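Local atomic coordinates of Atg5 (PDB entry 3VQI), a protein that takes part in autophagic vesicle formation and cytoplasm-to-vacuole transport, working as the Atg12-Atg5 conjugate that is essential for autophagy. Residues 11-22 with 36-45; 48-56 with 69-77. One frame throughout, in Å; residues are numbered along the deposited sequence.

From the N terminus, helix 6-12 leads into strand 15-22, a loop turns the chain back, and strand 37-43 closes it as contact 1. This antiparallel hairpin belongs to the ubiquitin-like UblA domain. The chain goes straight on into helix 48-59, and contact 2 closes when the segment 69-77 returns to that helix and enters strand 74-78. The two contacts follow one another in series and neither nests in the other. Both reach the same mixed sheet, in which strand 114-121 lies between 15-22 and 74-78. They also touch: Val-20 and Met-42 of contact 1 pack on Val-55 and Leu-48 of contact 2, so helix 48-59 packs against both strand 37-43 and strand 74-78.

Contact 1 of 2, residues 11-22 with 36-45; sequences VWNGTINVEVVV and KSCHIVMLRD. With SO4 (sulfate ion), chain G.
Ile-16 and Met-42 bond to each other in both directions, as do Val-18 and Ile-40. These backbone hydrogen bonds run along antiparallel strands 15-22 and 37-43. The Met-42 N to Ile-16 O bond is nearly straight, 177° at the hydrogen. At one end Val-22 N donates to Lys-36 O (3.1 Å). At the other, Arg-44 N reaches Gly-14 O (2.9 Å) from above the carbonyl plane. Water 1 bridges there, accepting from Asp-45 N and within donating distance of Trp-12 O and Gly-14 O.

Apolar contacts lie on the face of Ile-16, Val-18, Val-20, Ile-40 and Met-42. The extended Met-42 chain crosses Val-18 at about a right angle, with SD 3.7 Å from Val-18 CG2 and CE against CG1.

Ile-16 has CG1 between the backbone N and the carbonyl carbon (chi1 51°), which leaves CG2 on the Arg-44 side, 3.5 Å from Arg-44 NE. The guanidinium goes on to a salt bridge with Asp-94.

On the other face, Glu-19 and His-39 run side by side, carboxylate and ring planes 53° apart, with Glu-19 CD 3.4 Å from His-39 NE2. His-39 is gripped by a sulfate, probably from the crystallisation liquor. Its ND1 donates to sulfate O1 (2.7 Å) at the ring edge, and its backbone N to O3 (2.9 Å).

The hairpin is that of the ubiquitin-like fold, and 37-43 is an edge strand of the sheet within this chain. Strand 15-22 bonds on to 114-121. Helix 48-59 packs on Val-20, Ile-40 and Met-42, and helix 89-96 packs on Ile-16 and Arg-44.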
loop_
_atom_site.group_PDB
_atom_site.type_symbol
_atom_site.label_atom_id
_atom_site.label_comp_id
_atom_site.label_asym_id
_atom_site.label_seq_id
_atom_site.Cartn_x
_atom_site.Cartn_y
_atom_site.Cartn_z
ATOM N N VAL A 11 -3.445 1.476 -13.765
ATOM C CA VAL A 11 -2.859 1.139 -12.477
ATOM C C VAL A 11 -2.665 2.391 -11.619
ATOM O O VAL A 11 -3.122 2.456 -10.475
ATOM C CB VAL A 11 -1.509 0.415 -12.669
ATOM C CG1 VAL A 11 -0.814 0.233 -11.341
ATOM C CG2 VAL A 11 -1.744 -0.942 -13.316
ATOM N N TRP A 12 -1.998 3.393 -12.182
ATOM C CA TRP A 12 -1.766 4.642 -11.467
ATOM C C TRP A 12 -3.076 5.251 -10.979
ATOM O O TRP A 12 -3.133 5.865 -9.915
ATOM C CB TRP A 12 -1.050 5.629 -12.376
ATOM C CG TRP A 12 -0.825 6.943 -11.752
ATOM C CD1 TRP A 12 -1.548 8.083 -11.949
ATOM C CD2 TRP A 12 0.242 7.286 -10.878
ATOM N NE1 TRP A 12 -0.986 9.125 -11.257
ATOM C CE2 TRP A 12 0.120 8.661 -10.589
ATOM C CE3 TRP A 12 1.301 6.562 -10.310
ATOM C CZ2 TRP A 12 1.018 9.334 -9.758
ATOM C CZ3 TRP A 12 2.196 7.228 -9.480
ATOM C CH2 TRP A 12 2.047 8.605 -9.214
ATOM N N ASN A 13 -4.129 5.081 -11.767
ATOM C CA ASN A 13 -5.438 5.600 -11.400
ATOM C C ASN A 13 -6.310 4.545 -10.725
ATOM O O ASN A 13 -7.511 4.753 -10.541
ATOM C CB ASN A 13 -6.145 6.150 -12.636
ATOM C CG ASN A 13 -5.546 7.461 -13.110
ATOM O OD1 ASN A 13 -5.937 7.991 -14.143
ATOM N ND2 ASN A 13 -4.595 7.995 -12.348
ATOM N N GLY A 14 -5.699 3.419 -10.352
ATOM C CA GLY A 14 -6.431 2.349 -9.687
ATOM C C GLY A 14 -7.256 2.829 -8.505
ATOM O O GLY A 14 -6.775 3.561 -7.640
ATOM N N THR A 15 -8.507 2.399 -8.458
ATOM C CA THR A 15 -9.401 2.818 -7.400
ATOM C C THR A 15 -10.085 1.653 -6.682
ATOM O O THR A 15 -10.135 0.547 -7.207
ATOM C CB THR A 15 -10.461 3.779 -7.997
ATOM O OG1 THR A 15 -10.278 5.077 -7.436
ATOM C CG2 THR A 15 -11.887 3.301 -7.724
ATOM N N ILE A 16 -10.580 1.905 -5.470
ATOM C CA ILE A 16 -11.326 0.900 -4.702
ATOM C C ILE A 16 -12.355 1.624 -3.835
ATOM O O ILE A 16 -12.050 2.652 -3.231
ATOM C CB ILE A 16 -10.418 0.004 -3.785
ATOM C CG1 ILE A 16 -9.504 0.869 -2.919
ATOM C CG2 ILE A 16 -9.586 -0.961 -4.631
ATOM C CD1 ILE A 16 -8.573 0.071 -2.032
ATOM N N ASN A 17 -13.580 1.100 -3.802
ATOM C CA ASN A 17 -14.663 1.686 -3.007
ATOM C C ASN A 17 -14.488 1.269 -1.557
ATOM O O ASN A 17 -14.291 0.091 -1.265
ATOM C CB ASN A 17 -16.025 1.208 -3.519
ATOM C CG ASN A 17 -16.354 1.751 -4.896
ATOM O OD1 ASN A 17 -16.363 2.964 -5.106
ATOM N ND2 ASN A 17 -16.629 0.854 -5.843
ATOM N N VAL A 18 -14.580 2.228 -0.646
ATOM C CA VAL A 18 -14.368 1.933 0.760
ATOM C C VAL A 18 -15.453 2.466 1.684
ATOM O O VAL A 18 -15.785 3.650 1.635
ATOM C CB VAL A 18 -13.005 2.528 1.226
ATOM C CG1 VAL A 18 -12.806 2.307 2.711
ATOM C CG2 VAL A 18 -11.871 1.922 0.427
ATOM N N GLU A 19 -16.008 1.598 2.525
ATOM C CA GLU A 19 -17.007 2.046 3.479
ATOM C C GLU A 19 -16.378 2.059 4.866
ATOM O O GLU A 19 -15.940 1.026 5.381
ATOM C CB GLU A 19 -18.245 1.157 3.480
ATOM C CG GLU A 19 -19.275 1.628 4.512
ATOM C CD GLU A 19 -20.688 1.126 4.243
ATOM O OE1 GLU A 19 -21.611 1.527 4.997
ATOM O OE2 GLU A 19 -20.877 0.337 3.284
ATOM N N VAL A 20 -16.321 3.243 5.455
ATOM C CA VAL A 20 -15.738 3.418 6.770
ATOM C C VAL A 20 -16.833 3.650 7.804
ATOM O O VAL A 20 -17.560 4.644 7.745
ATOM C CB VAL A 20 -14.765 4.618 6.776
ATOM C CG1 VAL A 20 -14.130 4.769 8.142
ATOM C CG2 VAL A 20 -13.705 4.419 5.704
ATOM N N VAL A 21 -16.945 2.725 8.750
ATOM C CA VAL A 21 -17.951 2.821 9.798
ATOM C C VAL A 21 -17.273 2.923 11.155
ATOM O O VAL A 21 -16.296 2.221 11.407
ATOM C CB VAL A 21 -18.847 1.559 9.826
ATOM C CG1 VAL A 21 -20.029 1.798 10.756
ATOM C CG2 VAL A 21 -19.295 1.180 8.403
ATOM N N VAL A 22 -17.781 3.784 12.032
ATOM C CA VAL A 22 -17.182 3.899 13.356
ATOM C C VAL A 22 -17.325 2.555 14.068
ATOM O O VAL A 22 -18.325 1.865 13.890
ATOM C CB VAL A 22 -17.866 4.967 14.204
ATOM C CG1 VAL A 22 -17.190 5.040 15.562
ATOM C CG2 VAL A 22 -17.794 6.311 13.498
ATOM N N LYS A 36 -23.105 6.983 11.012
ATOM C CA LYS A 36 -21.771 6.562 11.432
ATOM C C LYS A 36 -20.966 5.957 10.284
ATOM O O LYS A 36 -19.967 5.274 10.499
ATOM C CB LYS A 36 -21.879 5.562 12.589
ATOM C CG LYS A 36 -22.561 4.256 12.225
ATOM C CD LYS A 36 -22.675 3.349 13.436
ATOM C CE LYS A 36 -23.443 2.073 13.105
ATOM N NZ LYS A 36 -23.647 1.229 14.318
ATOM N N SER A 37 -21.409 6.217 9.064
ATOM C CA SER A 37 -20.725 5.702 7.894
ATOM C C SER A 37 -20.367 6.813 6.927
ATOM O O SER A 37 -20.825 7.944 7.062
ATOM C CB SER A 37 -21.602 4.685 7.164
ATOM O OG SER A 37 -21.751 3.499 7.919
ATOM N N CYS A 38 -19.534 6.471 5.955
ATOM C CA CYS A 38 -19.118 7.393 4.910
ATOM C C CYS A 38 -18.375 6.557 3.884
ATOM O O CYS A 38 -17.589 5.684 4.236
ATOM C CB CYS A 38 -18.221 8.510 5.464
ATOM S SG CYS A 38 -16.517 8.064 5.835
ATOM N N HIS A 39 -18.657 6.792 2.611
ATOM C CA HIS A 39 -17.998 6.045 1.553
ATOM C C HIS A 39 -17.021 6.973 0.868
ATOM O O HIS A 39 -17.347 8.111 0.544
ATOM C CB HIS A 39 -19.023 5.523 0.543
ATOM C CG HIS A 39 -20.223 4.902 1.183
ATOM N ND1 HIS A 39 -21.226 5.651 1.762
ATOM C CD2 HIS A 39 -20.552 3.606 1.395
ATOM C CE1 HIS A 39 -22.120 4.844 2.304
ATOM N NE2 HIS A 39 -21.735 3.597 2.096
ATOM N N ILE A 40 -15.807 6.492 0.664
ATOM C CA ILE A 40 -14.815 7.302 0.006
ATOM C C ILE A 40 -14.062 6.440 -0.969
ATOM O O ILE A 40 -13.839 5.256 -0.719
ATOM C CB ILE A 40 -13.852 7.901 1.014
ATOM C CG1 ILE A 40 -13.101 6.794 1.731
ATOM C CG2 ILE A 40 -14.629 8.725 2.033
ATOM C CD1 ILE A 40 -12.175 7.322 2.792
ATOM N N VAL A 41 -13.703 7.020 -2.105
ATOM C CA VAL A 41 -12.953 6.275 -3.092
ATOM C C VAL A 41 -11.496 6.487 -2.709
ATOM O O VAL A 41 -11.089 7.618 -2.437
ATOM C CB VAL A 41 -13.220 6.808 -4.517
ATOM C CG1 VAL A 41 -12.443 5.987 -5.537
ATOM C CG2 VAL A 41 -14.707 6.731 -4.828
ATOM N N MET A 42 -10.724 5.404 -2.641
ATOM C CA MET A 42 -9.309 5.499 -2.292
ATOM C C MET A 42 -8.438 5.039 -3.449
ATOM O O MET A 42 -8.804 4.128 -4.202
ATOM C CB MET A 42 -8.979 4.632 -1.081
ATOM C CG MET A 42 -9.541 5.113 0.238
ATOM S SD MET A 42 -9.024 4.016 1.560
ATOM C CE MET A 42 -9.941 4.719 2.958
ATOM N N LEU A 43 -7.285 5.672 -3.598
ATOM C CA LEU A 43 -6.383 5.275 -4.653
ATOM C C LEU A 43 -5.683 4.002 -4.202
ATOM O O LEU A 43 -5.288 3.889 -3.048
ATOM C CB LEU A 43 -5.377 6.384 -4.915
ATOM C CG LEU A 43 -6.011 7.592 -5.605
ATOM C CD1 LEU A 43 -5.039 8.754 -5.600
ATOM C CD2 LEU A 43 -6.413 7.212 -7.024
ATOM N N ARG A 44 -5.558 3.033 -5.104
ATOM C CA ARG A 44 -4.903 1.780 -4.776
ATOM C C ARG A 44 -3.467 2.016 -4.361
ATOM O O ARG A 44 -2.979 1.417 -3.412
ATOM C CB ARG A 44 -4.952 0.824 -5.969
ATOM C CG ARG A 44 -6.233 0.003 -6.023
ATOM C CD ARG A 44 -6.355 -0.860 -7.272
ATOM N NE ARG A 44 -7.151 -2.038 -6.959
ATOM C CZ ARG A 44 -6.661 -3.118 -6.354
ATOM N NH1 ARG A 44 -5.372 -3.168 -6.023
ATOM N NH2 ARG A 44 -7.469 -4.118 -6.029
ATOM N N ASP A 45 -2.791 2.902 -5.072
ATOM C CA ASP A 45 -1.413 3.198 -4.756
ATOM C C ASP A 45 -1.304 4.493 -3.985
ATOM O O ASP A 45 -0.812 5.505 -4.486
ATOM C CB ASP A 45 -0.581 3.255 -6.031
ATOM C CG ASP A 45 0.349 2.071 -6.156
ATOM O OD1 ASP A 45 1.139 1.848 -5.218
ATOM O OD2 ASP A 45 0.289 1.362 -7.181
HETATM S S SO4 G . -21.343 9.383 2.412
HETATM O O1 SO4 G . -21.816 8.062 2.867
HETATM O O2 SO4 G . -21.502 10.372 3.497
HETATM O O3 SO4 G . -19.918 9.307 2.038
HETATM O O4 SO4 G . -22.141 9.788 1.240
HETATM O O HOH W 1 -4.005 4.073 -7.699
#

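Contact 2 of 2, residues 48-56 with 69-77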
loop_
_atom_site.group_PDB
_atom_site.type_symbol
_atom_site.label_atom_id
_atom_site.label_comp_id
_atom_site.label_asym_id
_atom_site.label_seq_id
_atom_site.Cartn_x
_atom_site.Cartn_y
_atom_site.Cartn_z
ATOM N N LEU A 48 -3.430 4.317 3.447
ATOM C CA LEU A 48 -4.644 4.484 4.249
ATOM C C LEU A 48 -4.529 5.720 5.093
ATOM O O LEU A 48 -5.500 6.460 5.285
ATOM C CB LEU A 48 -4.865 3.280 5.167
ATOM C CG LEU A 48 -5.687 2.152 4.550
ATOM C CD1 LEU A 48 -5.785 0.973 5.510
ATOM C CD2 LEU A 48 -7.062 2.701 4.222
ATOM N N GLY A 49 -3.321 5.950 5.593
ATOM C CA GLY A 49 -3.078 7.109 6.425
ATOM C C GLY A 49 -3.408 8.425 5.754
ATOM O O GLY A 49 -3.685 9.403 6.452
ATOM N N PHE A 50 -3.372 8.485 4.422
ATOM C CA PHE A 50 -3.685 9.744 3.748
ATOM C C PHE A 50 -5.153 10.066 3.970
ATOM O O PHE A 50 -5.556 11.230 3.940
ATOM C CB PHE A 50 -3.462 9.678 2.225
ATOM C CG PHE A 50 -2.023 9.568 1.789
ATOM C CD1 PHE A 50 -0.985 9.996 2.598
ATOM C CD2 PHE A 50 -1.722 9.078 0.522
ATOM C CE1 PHE A 50 0.348 9.948 2.144
ATOM C CE2 PHE A 50 -0.398 9.025 0.048
ATOM C CZ PHE A 50 0.638 9.458 0.861
ATOM N N TYR A 51 -5.959 9.030 4.188
ATOM C CA TYR A 51 -7.399 9.225 4.358
ATOM C C TYR A 51 -7.883 9.377 5.799
ATOM O O TYR A 51 -9.020 9.795 6.025
ATOM C CB TYR A 51 -8.151 8.076 3.683
ATOM C CG TYR A 51 -7.853 7.953 2.214
ATOM C CD1 TYR A 51 -8.511 8.747 1.280
ATOM C CD2 TYR A 51 -6.865 7.083 1.756
ATOM C CE1 TYR A 51 -8.191 8.686 -0.081
ATOM C CE2 TYR A 51 -6.532 7.009 0.395
ATOM C CZ TYR A 51 -7.201 7.816 -0.518
ATOM O OH TYR A 51 -6.887 7.742 -1.863
ATOM N N LEU A 52 -7.018 9.056 6.759
ATOM C CA LEU A 52 -7.354 9.130 8.178
ATOM C C LEU A 52 -8.075 10.395 8.650
ATOM O O LEU A 52 -9.207 10.314 9.112
ATOM C CB LEU A 52 -6.102 8.914 9.032
ATOM C CG LEU A 52 -6.219 7.892 10.167
ATOM C CD1 LEU A 52 -5.145 8.166 11.208
ATOM C CD2 LEU A 52 -7.587 7.976 10.796
ATOM N N PRO A 53 -7.437 11.576 8.558
ATOM C CA PRO A 53 -8.119 12.798 9.013
ATOM C C PRO A 53 -9.445 13.137 8.340
ATOM O O PRO A 53 -10.337 13.712 8.959
ATOM C CB PRO A 53 -7.066 13.894 8.806
ATOM C CG PRO A 53 -6.099 13.299 7.831
ATOM C CD PRO A 53 -6.029 11.862 8.244
ATOM N N THR A 54 -9.567 12.797 7.067
ATOM C CA THR A 54 -10.793 13.066 6.330
ATOM C C THR A 54 -11.889 12.205 6.936
ATOM O O THR A 54 -12.990 12.680 7.213
ATOM C CB THR A 54 -10.633 12.686 4.852
ATOM O OG1 THR A 54 -9.425 13.264 4.347
ATOM C CG2 THR A 54 -11.828 13.161 4.034
ATOM N N VAL A 55 -11.576 10.930 7.140
ATOM C CA VAL A 55 -12.536 10.003 7.720
ATOM C C VAL A 55 -12.891 10.442 9.134
ATOM O O VAL A 55 -14.059 10.440 9.522
ATOM C CB VAL A 55 -11.977 8.582 7.699
ATOM C CG1 VAL A 55 -12.771 7.663 8.603
ATOM C CG2 VAL A 55 -12.046 8.071 6.291
ATOM N N VAL A 56 -11.893 10.855 9.902
ATOM C CA VAL A 56 -12.169 11.305 11.249
ATOM C C VAL A 56 -13.105 12.510 11.213
ATOM O O VAL A 56 -14.085 12.555 11.946
ATOM C CB VAL A 56 -10.876 11.660 11.987
ATOM C CG1 VAL A 56 -11.194 12.454 13.239
ATOM C CG2 VAL A 56 -10.130 10.373 12.353
ATOM N N SER A 69 -5.959 14.300 18.742
ATOM C CA SER A 69 -5.700 14.656 17.349
ATOM C C SER A 69 -6.414 13.778 16.328
ATOM O O SER A 69 -7.227 12.919 16.679
ATOM C CB SER A 69 -4.199 14.602 17.062
ATOM O OG SER A 69 -3.779 13.288 16.726
ATOM N N ASP A 70 -6.091 14.012 15.059
ATOM C CA ASP A 70 -6.658 13.257 13.951
ATOM C C ASP A 70 -5.713 12.142 13.505
ATOM O O ASP A 70 -5.967 11.479 12.510
ATOM C CB ASP A 70 -6.925 14.178 12.761
ATOM C CG ASP A 70 -8.096 15.117 12.990
ATOM O OD1 ASP A 70 -8.508 15.775 12.008
ATOM O OD2 ASP A 70 -8.605 15.204 14.135
ATOM N N TYR A 71 -4.627 11.933 14.239
ATOM C CA TYR A 71 -3.663 10.901 13.870
ATOM C C TYR A 71 -3.388 9.866 14.949
ATOM O O TYR A 71 -3.673 8.666 14.773
ATOM C CB TYR A 71 -2.347 11.557 13.470
ATOM C CG TYR A 71 -2.382 12.146 12.090
ATOM C CD1 TYR A 71 -2.452 11.315 10.965
ATOM C CD2 TYR A 71 -2.309 13.525 11.894
ATOM C CE1 TYR A 71 -2.439 11.843 9.679
ATOM C CE2 TYR A 71 -2.291 14.067 10.612
ATOM C CZ TYR A 71 -2.349 13.222 9.507
ATOM O OH TYR A 71 -2.251 13.742 8.235
ATOM N N ARG A 72 -2.812 10.353 16.048
ATOM C CA ARG A 72 -2.456 9.550 17.204
ATOM C C ARG A 72 -3.620 8.728 17.740
ATOM O O ARG A 72 -4.724 9.243 17.934
ATOM C CB ARG A 72 -1.922 10.457 18.306
ATOM N N ASN A 73 -3.356 7.446 17.966
ATOM C CA ASN A 73 -4.335 6.509 18.503
ATOM C C ASN A 73 -5.495 6.099 17.598
ATOM O O ASN A 73 -6.471 5.510 18.067
ATOM C CB ASN A 73 -4.873 7.037 19.828
ATOM C CG ASN A 73 -3.775 7.256 20.836
ATOM O OD1 ASN A 73 -3.540 8.380 21.285
ATOM N ND2 ASN A 73 -3.081 6.186 21.191
ATOM N N TRP A 74 -5.411 6.415 16.310
ATOM C CA TRP A 74 -6.456 5.983 15.394
ATOM C C TRP A 74 -5.871 4.887 14.538
ATOM O O TRP A 74 -4.663 4.817 14.359
ATOM C CB TRP A 74 -6.926 7.100 14.470
ATOM C CG TRP A 74 -7.611 8.237 15.145
ATOM C CD1 TRP A 74 -7.028 9.387 15.631
ATOM C CD2 TRP A 74 -9.011 8.359 15.396
ATOM N NE1 TRP A 74 -7.989 10.214 16.163
ATOM C CE2 TRP A 74 -9.217 9.610 16.033
ATOM C CE3 TRP A 74 -10.117 7.535 15.146
ATOM C CZ2 TRP A 74 -10.486 10.058 16.421
ATOM C CZ3 TRP A 74 -11.381 7.977 15.532
ATOM C CH2 TRP A 74 -11.554 9.233 16.165
ATOM N N TRP A 75 -6.721 4.007 14.039
ATOM C CA TRP A 75 -6.275 2.946 13.146
ATOM C C TRP A 75 -7.522 2.366 12.478
ATOM O O TRP A 75 -8.639 2.750 12.800
ATOM C CB TRP A 75 -5.465 1.888 13.916
ATOM C CG TRP A 75 -6.246 1.042 14.909
ATOM C CD1 TRP A 75 -6.962 -0.080 14.631
ATOM C CD2 TRP A 75 -6.393 1.270 16.318
ATOM N NE1 TRP A 75 -7.544 -0.568 15.764
ATOM C CE2 TRP A 75 -7.217 0.241 16.821
ATOM C CE3 TRP A 75 -5.909 2.244 17.204
ATOM C CZ2 TRP A 75 -7.579 0.150 18.177
ATOM C CZ3 TRP A 75 -6.262 2.156 18.556
ATOM C CH2 TRP A 75 -7.094 1.113 19.029
ATOM N N PHE A 76 -7.347 1.490 11.504
ATOM C CA PHE A 76 -8.501 0.903 10.845
ATOM C C PHE A 76 -8.541 -0.580 11.163
ATOM O O PHE A 76 -7.507 -1.216 11.417
ATOM C CB PHE A 76 -8.443 1.067 9.320
ATOM C CG PHE A 76 -8.647 2.471 8.835
ATOM C CD1 PHE A 76 -7.557 3.300 8.582
ATOM C CD2 PHE A 76 -9.930 2.951 8.577
ATOM C CE1 PHE A 76 -7.737 4.579 8.073
ATOM C CE2 PHE A 76 -10.127 4.231 8.068
ATOM C CZ PHE A 76 -9.023 5.045 7.813
ATOM N N GLU A 77 -9.742 -1.134 11.161
ATOM C CA GLU A 77 -9.874 -2.551 11.426
ATOM C C GLU A 77 -10.758 -3.177 10.384
ATOM O O GLU A 77 -11.772 -2.606 9.975
ATOM C CB GLU A 77 -10.451 -2.795 12.815
ATOM C CG GLU A 77 -9.403 -3.072 13.880
ATOM C CD GLU A 77 -10.013 -3.196 15.273
ATOM O OE1 GLU A 77 -11.130 -3.748 15.392
ATOM O OE2 GLU A 77 -9.369 -2.755 16.250
HETATM O O HOH W 2 -9.944 16.945 10.105
#
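The Trp-74 indole takes Val-56 CG2 on one face, a CH-pi contact 3.8 Å from the six-membered ring centroid and 10° off its normal. Val-56 CG1 is anti to the backbone N (chi1 165°), which puts CG2 over the indole. At the indole edge, NE1 donates to Ser-69 O (2.9 Å), fixing the ring's rotation. Phe-76 has Leu-48 CD2 over one face, offset toward the rim. Gly-49 O lies at the edge of the Tyr-71 ring, 4.2 Å from CE1.

Leu-52 sits among the three aromatics. Its CD2 meets Trp-74 CB at 3.8 Å, and CD1 lies against the backbone O of Asp-70. Pro-53 CD packs on Tyr-71 CE1 (3.9 Å). Water 2 donates to Asp-70 OD1 (2.7 Å) and weakly to Pro-53 O. Ser-69 OG accepts from Tyr-71 N and Arg-72 N, an ST turn and ST motif.

An alanine in place of Trp-74 is likely to leave Val-56 without its flat partner and Ser-69 O without its indole donor.

The segment 48-56 crosses strand 74-77 at 104°, a helix over one face of a mixed sheet, the beta-grasp arrangement of ubiquitin-like domains. Trp-74 packs on Leu-119 of strand 114-121, while Leu-48 and Val-55 reach strand 37-43.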